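Local coordinates for protein mRNA-capping enzyme subunit alpha (PDB 3KYH) that transfers GMP from GTP to the 5'-diphosphate end of RNA through a covalent enzyme-GMP intermediate, the second step of mRNA capping, at residues C70-D74 with L222-G228; R77-F81 with C93-R98. One frame throughout, in Å; residues are numbered along the deposited sequence.

Contact 1: C70-D74 with L222-G228; sequences CEKTD and LPHLSDG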
loop_
_atom_site.group_PDB
_atom_site.type_symbol
_atom_site.label_atom_id
_atom_site.label_comp_id
_atom_site.label_asym_id
_atom_site.label_seq_id
_atom_site.Cartn_x
_atom_site.Cartn_y
_atom_site.Cartn_z
ATOM N N CYS C 70 -12.078 -5.871 -59.207
ATOM C CA CYS C 70 -12.693 -4.595 -58.869
ATOM C C CYS C 70 -11.615 -3.860 -58.083
ATOM O O CYS C 70 -10.635 -4.495 -57.662
ATOM C CB CYS C 70 -13.946 -4.809 -58.027
ATOM S SG CYS C 70 -13.713 -5.890 -56.576
ATOM N N GLU C 71 -11.757 -2.532 -57.986
ATOM C CA GLU C 71 -11.002 -1.661 -57.055
ATOM C C GLU C 71 -11.101 -2.033 -55.560
ATOM O O GLU C 71 -12.133 -2.527 -55.131
ATOM C CB GLU C 71 -11.506 -0.234 -57.238
ATOM C CG GLU C 71 -13.047 -0.098 -57.220
ATOM C CD GLU C 71 -13.626 0.275 -55.848
ATOM O OE1 GLU C 71 -12.908 0.253 -54.820
ATOM O OE2 GLU C 71 -14.824 0.619 -55.797
ATOM N N LYS C 72 -10.053 -1.797 -54.771
ATOM C CA LYS C 72 -10.107 -1.993 -53.298
ATOM C C LYS C 72 -10.779 -0.786 -52.604
ATOM O O LYS C 72 -10.102 0.236 -52.357
ATOM C CB LYS C 72 -8.699 -2.261 -52.683
ATOM C CG LYS C 72 -8.708 -2.438 -51.162
ATOM C CD LYS C 72 -7.338 -2.659 -50.446
ATOM C CE LYS C 72 -7.278 -1.966 -49.028
ATOM N NZ LYS C 72 -6.475 -2.661 -47.981
ATOM N N THR C 73 -12.080 -0.890 -52.295
ATOM C CA THR C 73 -12.782 0.145 -51.521
ATOM C C THR C 73 -12.157 0.332 -50.141
ATOM O O THR C 73 -11.903 -0.660 -49.446
ATOM C CB THR C 73 -14.260 -0.177 -51.298
ATOM O OG1 THR C 73 -14.415 -1.564 -50.975
ATOM C CG2 THR C 73 -15.080 0.142 -52.529
ATOM N N ASP C 74 -11.888 1.584 -49.765
ATOM C CA ASP C 74 -11.269 1.913 -48.468
ATOM C C ASP C 74 -12.299 2.380 -47.426
ATOM O O ASP C 74 -12.294 3.534 -46.936
ATOM C CB ASP C 74 -10.097 2.902 -48.619
ATOM C CG ASP C 74 -9.259 3.034 -47.338
ATOM O OD1 ASP C 74 -9.727 3.666 -46.356
ATOM O OD2 ASP C 74 -8.098 2.557 -47.320
ATOM N N LEU C 222 -13.630 7.443 -59.093
ATOM C CA LEU C 222 -14.713 6.887 -58.265
ATOM C C LEU C 222 -15.042 7.745 -57.019
ATOM O O LEU C 222 -14.111 8.180 -56.344
ATOM C CB LEU C 222 -14.340 5.456 -57.839
ATOM C CG LEU C 222 -14.215 4.406 -58.955
ATOM C CD1 LEU C 222 -13.272 3.299 -58.525
ATOM C CD2 LEU C 222 -15.562 3.849 -59.422
ATOM N N PRO C 223 -16.352 7.963 -56.708
ATOM C CA PRO C 223 -16.897 8.759 -55.583
ATOM C C PRO C 223 -16.459 8.369 -54.158
ATOM O O PRO C 223 -16.352 9.255 -53.305
ATOM C CB PRO C 223 -18.405 8.547 -55.719
ATOM C CG PRO C 223 -18.519 7.209 -56.375
ATOM C CD PRO C 223 -17.463 7.317 -57.433
ATOM N N HIS C 224 -16.301 7.068 -53.885
ATOM C CA HIS C 224 -15.661 6.581 -52.648
ATOM C C HIS C 224 -14.139 6.396 -52.820
ATOM O O HIS C 224 -13.555 6.963 -53.747
ATOM C CB HIS C 224 -16.336 5.325 -52.077
ATOM C CG HIS C 224 -16.491 4.200 -53.054
ATOM N ND1 HIS C 224 -17.724 3.766 -53.498
ATOM C CD2 HIS C 224 -15.576 3.403 -53.656
ATOM C CE1 HIS C 224 -17.561 2.766 -54.346
ATOM N NE2 HIS C 224 -16.267 2.526 -54.459
ATOM N N LEU C 225 -13.495 5.626 -51.946
ATOM C CA LEU C 225 -12.044 5.571 -51.899
ATOM C C LEU C 225 -11.533 4.234 -52.366
ATOM O O LEU C 225 -12.152 3.216 -52.064
ATOM C CB LEU C 225 -11.528 5.783 -50.475
ATOM C CG LEU C 225 -11.964 6.978 -49.642
ATOM C CD1 LEU C 225 -12.997 6.418 -48.669
ATOM C CD2 LEU C 225 -10.739 7.525 -48.909
ATOM N N SER C 226 -10.374 4.233 -53.033
ATOM C CA SER C 226 -9.792 2.989 -53.546
ATOM C C SER C 226 -8.255 2.915 -53.598
ATOM O O SER C 226 -7.634 3.388 -54.569
ATOM C CB SER C 226 -10.459 2.583 -54.873
ATOM O OG SER C 226 -10.699 3.708 -55.711
ATOM N N ASP C 227 -7.669 2.281 -52.572
ATOM C CA ASP C 227 -6.213 2.147 -52.436
ATOM C C ASP C 227 -5.581 0.844 -52.974
ATOM O O ASP C 227 -4.846 0.106 -52.276
ATOM C CB ASP C 227 -5.734 2.562 -51.043
ATOM C CG ASP C 227 -6.109 1.571 -49.947
ATOM O OD1 ASP C 227 -7.021 0.737 -50.161
ATOM O OD2 ASP C 227 -5.494 1.650 -48.846
ATOM N N GLY C 228 -5.878 0.608 -54.256
ATOM C CA GLY C 228 -5.340 -0.492 -55.051
ATOM C C GLY C 228 -6.428 -1.211 -55.820
ATOM O O GLY C 228 -7.558 -0.743 -55.878
#

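Contact 2: R77-F81 with C93-R98; sequences RVLMF and CFMIDR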
loop_
_atom_site.group_PDB
_atom_site.type_symbol
_atom_site.label_atom_id
_atom_site.label_comp_id
_atom_site.label_asym_id
_atom_site.label_seq_id
_atom_site.Cartn_x
_atom_site.Cartn_y
_atom_site.Cartn_z
ATOM N N ARG C 77 -14.374 -2.487 -43.432
ATOM C CA ARG C 77 -14.788 -3.885 -43.654
ATOM C C ARG C 77 -15.511 -4.452 -42.428
ATOM O O ARG C 77 -14.953 -4.598 -41.330
ATOM C CB ARG C 77 -13.650 -4.819 -44.078
ATOM C CG ARG C 77 -14.117 -6.280 -44.328
ATOM C CD ARG C 77 -14.033 -6.593 -45.814
ATOM N NE ARG C 77 -14.095 -8.021 -46.109
ATOM C CZ ARG C 77 -13.187 -8.914 -45.713
ATOM N NH1 ARG C 77 -12.128 -8.539 -44.985
ATOM N NH2 ARG C 77 -13.357 -10.196 -46.023
ATOM N N VAL C 78 -16.751 -4.823 -42.724
ATOM C CA VAL C 78 -17.842 -5.094 -41.802
ATOM C C VAL C 78 -18.727 -6.108 -42.557
ATOM O O VAL C 78 -19.264 -5.752 -43.631
ATOM C CB VAL C 78 -18.560 -3.722 -41.579
ATOM C CG1 VAL C 78 -20.055 -3.824 -41.466
ATOM C CG2 VAL C 78 -18.024 -3.017 -40.367
ATOM N N LEU C 79 -18.811 -7.365 -42.084
ATOM C CA LEU C 79 -19.725 -8.343 -42.755
ATOM C C LEU C 79 -21.130 -8.003 -42.410
ATOM O O LEU C 79 -21.344 -7.176 -41.494
ATOM C CB LEU C 79 -19.512 -9.853 -42.508
ATOM C CG LEU C 79 -18.878 -10.594 -43.692
ATOM C CD1 LEU C 79 -17.484 -11.073 -43.413
ATOM C CD2 LEU C 79 -19.662 -11.761 -44.062
ATOM N N MET C 80 -22.045 -8.580 -43.195
ATOM C CA MET C 80 -23.463 -8.562 -42.814
ATOM C C MET C 80 -23.901 -9.921 -42.275
ATOM O O MET C 80 -23.611 -10.971 -42.888
ATOM C CB MET C 80 -24.370 -8.130 -43.973
ATOM C CG MET C 80 -25.855 -8.090 -43.604
ATOM S SD MET C 80 -26.240 -6.604 -42.668
ATOM C CE MET C 80 -27.243 -5.703 -43.858
ATOM N N PHE C 81 -24.602 -9.898 -41.144
ATOM C CA PHE C 81 -25.200 -11.117 -40.589
ATOM C C PHE C 81 -26.685 -10.956 -40.333
ATOM O O PHE C 81 -27.086 -10.111 -39.528
ATOM C CB PHE C 81 -24.495 -11.518 -39.293
ATOM C CG PHE C 81 -24.936 -12.844 -38.724
ATOM C CD1 PHE C 81 -25.252 -13.927 -39.553
ATOM C CD2 PHE C 81 -24.908 -13.034 -37.337
ATOM C CE1 PHE C 81 -25.590 -15.160 -39.003
ATOM C CE2 PHE C 81 -25.238 -14.263 -36.765
ATOM C CZ PHE C 81 -25.582 -15.332 -37.607
ATOM N N CYS C 93 -30.373 -7.464 -37.808
ATOM C CA CYS C 93 -29.435 -6.829 -38.726
ATOM C C CYS C 93 -28.099 -6.587 -38.034
ATOM O O CYS C 93 -27.993 -5.683 -37.189
ATOM C CB CYS C 93 -30.033 -5.517 -39.241
ATOM S SG CYS C 93 -29.123 -4.895 -40.644
ATOM N N PHE C 94 -27.107 -7.410 -38.384
ATOM C CA PHE C 94 -25.837 -7.487 -37.639
ATOM C C PHE C 94 -24.550 -7.295 -38.452
ATOM O O PHE C 94 -24.485 -7.655 -39.638
ATOM C CB PHE C 94 -25.773 -8.775 -36.807
ATOM C CG PHE C 94 -26.644 -8.761 -35.568
ATOM C CD1 PHE C 94 -28.039 -8.624 -35.656
ATOM C CD2 PHE C 94 -26.068 -8.963 -34.307
ATOM C CE1 PHE C 94 -28.829 -8.618 -34.502
ATOM C CE2 PHE C 94 -26.855 -8.994 -33.146
ATOM C CZ PHE C 94 -28.230 -8.828 -33.242
ATOM N N MET C 95 -23.526 -6.755 -37.777
ATOM C CA MET C 95 -22.289 -6.273 -38.416
ATOM C C MET C 95 -21.001 -6.758 -37.747
ATOM O O MET C 95 -20.791 -6.510 -36.567
ATOM C CB MET C 95 -22.290 -4.737 -38.448
ATOM C CG MET C 95 -23.309 -4.083 -39.373
ATOM S SD MET C 95 -23.267 -4.660 -41.092
ATOM C CE MET C 95 -23.557 -3.100 -41.986
ATOM N N ILE C 96 -20.117 -7.380 -38.524
ATOM C CA ILE C 96 -18.879 -7.976 -37.995
ATOM C C ILE C 96 -17.571 -7.309 -38.496
ATOM O O ILE C 96 -17.124 -7.535 -39.637
ATOM C CB ILE C 96 -18.895 -9.541 -38.146
ATOM C CG1 ILE C 96 -18.684 -9.988 -39.597
ATOM C CG2 ILE C 96 -20.229 -10.117 -37.626
ATOM C CD1 ILE C 96 -18.813 -11.480 -39.834
ATOM N N ASP C 97 -16.974 -6.479 -37.630
ATOM C CA ASP C 97 -15.745 -5.703 -37.944
ATOM C C ASP C 97 -14.465 -6.542 -37.973
ATOM O O ASP C 97 -14.558 -7.764 -37.948
ATOM C CB ASP C 97 -15.626 -4.413 -37.098
ATOM C CG ASP C 97 -15.613 -4.678 -35.595
ATOM O OD1 ASP C 97 -15.379 -3.757 -34.769
ATOM O OD2 ASP C 97 -15.831 -5.843 -35.225
ATOM N N ARG C 98 -13.293 -5.902 -38.070
ATOM C CA ARG C 98 -11.985 -6.566 -38.310
ATOM C C ARG C 98 -11.563 -7.448 -37.124
ATOM O O ARG C 98 -11.132 -8.610 -37.263
ATOM C CB ARG C 98 -10.909 -5.507 -38.639
ATOM C CG ARG C 98 -9.582 -6.041 -39.235
ATOM C CD ARG C 98 -9.584 -6.121 -40.763
ATOM N NE ARG C 98 -9.346 -4.813 -41.378
ATOM C CZ ARG C 98 -9.258 -4.587 -42.687
ATOM N NH1 ARG C 98 -9.393 -5.583 -43.561
ATOM N NH2 ARG C 98 -9.031 -3.352 -43.128
#

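Contact 1: C70-D74 with L222-G228
Glu-71 OE2 accepts two bonds: a good one from His-224 NE2 at 2.7 Å and a weak one involving His-205 NE2. The first bond is nearly straight (167°). It reaches the syn side of the carboxylate from 26° out of its plane, and OE2 lies almost in the plane of the imidazole. Glu-71 immediately precedes Lys-72, the lysine that takes up GMP in the KxDG motif of nucleotidyltransferases. The two chains run antiparallel here, with Thr-73 and Ser-226 as a non-hydrogen-bonded pair. Bonds lie to each side of that pair: Lys-72 N gives to Gly-228 O at 2.9 Å, Asp-74 N to Leu-225 O at 2.8 Å, and Asp-227 N reaches Lys-72 O only weakly. Thr-73 CG2 approaches the His-224 ring obliquely, while its OG1 bonds Lys-204 outside the contact. With CG anti to the backbone N (chi1 179°), Lys-72 takes its aliphatic chain past Asp-227 OD1 at a slant, yet NZ stays 4.1 Å from that oxygen, too far for a salt bridge. Gly-228 has backbone angles at which a CB would press on the preceding carbonyl. Glu-71 CG packs against Leu-222 CD1 at 3.6 Å.

Contact 2: R77-F81 with C93-R98
Met-95 crosses Val-78 at a slant, with CB 3.9 Å from Val-78 CG1 and CG about as near. SD then turns in beside both Val-78 CG1 and the carbonyl oxygen of Leu-79, and Met-95 CE finishes 3.6 Å from Val-78 CG1. The bends at chi2 (-53°) and chi3 (-141°) keep SD and CE close to the valine methyl. Met-80, the non-hydrogen-bonded partner of Met-95, shares this face: its SD sits 3.9 Å from Met-95 SD, and its CE reaches Cys-93 SG at 3.8 Å.

Leu-79, Ile-96, Phe-81 and Phe-94 occupy the other face. Leu-79 and Ile-96 run next to each other off this face, their CD1 atoms 3.8 Å apart; Leu-79 also touches Leu-130 of strand 129-139. Cut back to an alanine, Leu-79 would probably leave Ile-96 CD1 without its methyl neighbour and open a gap toward Leu-130. The two rings diverge, so that Phe-81 and Phe-94 meet mainly through their CB atoms, and both side chains reach Leu-28 of helix 23-35.

Paired backbone bonds join Leu-79 with Ile-96 and Phe-81 with Phe-94; the shortest runs from Phe-81 N to Phe-94 O at 2.7 Å. Where the pairing ends, the guanidinium of Arg-77 comes near that of Arg-98, Arg-98 NH1 standing at the edge of the Arg-77 group, while Arg-77 NH2 forms a salt bridge with Asp-132. Register and chain order make this an antiparallel beta hairpin, strand 76-84 turning back into strand 91-96, within the catalytic domain of the capping enzyme.

In the fold
Only two residues separate Asp-74 of contact 1 from Arg-77 of contact 2, and the chain passes there from one sheet to another: strand 67-73 belongs to the five-stranded mixed sheet, strand 76-84 to the larger one that includes strand 129-139. The contact centres are 19 Å apart, and the segments do not touch beyond that sequence link. Contact 1 carries the active-site residue Lys-72 itself, whereas contact 2 comes near it through Arg-98, whose side chain, at the end of the hairpin segment, lies about 6 Å from that of Lys-72. Strand 129-139 touches both contacts, reaching Thr-73 through Glu-134 and Leu-79 through Leu-130.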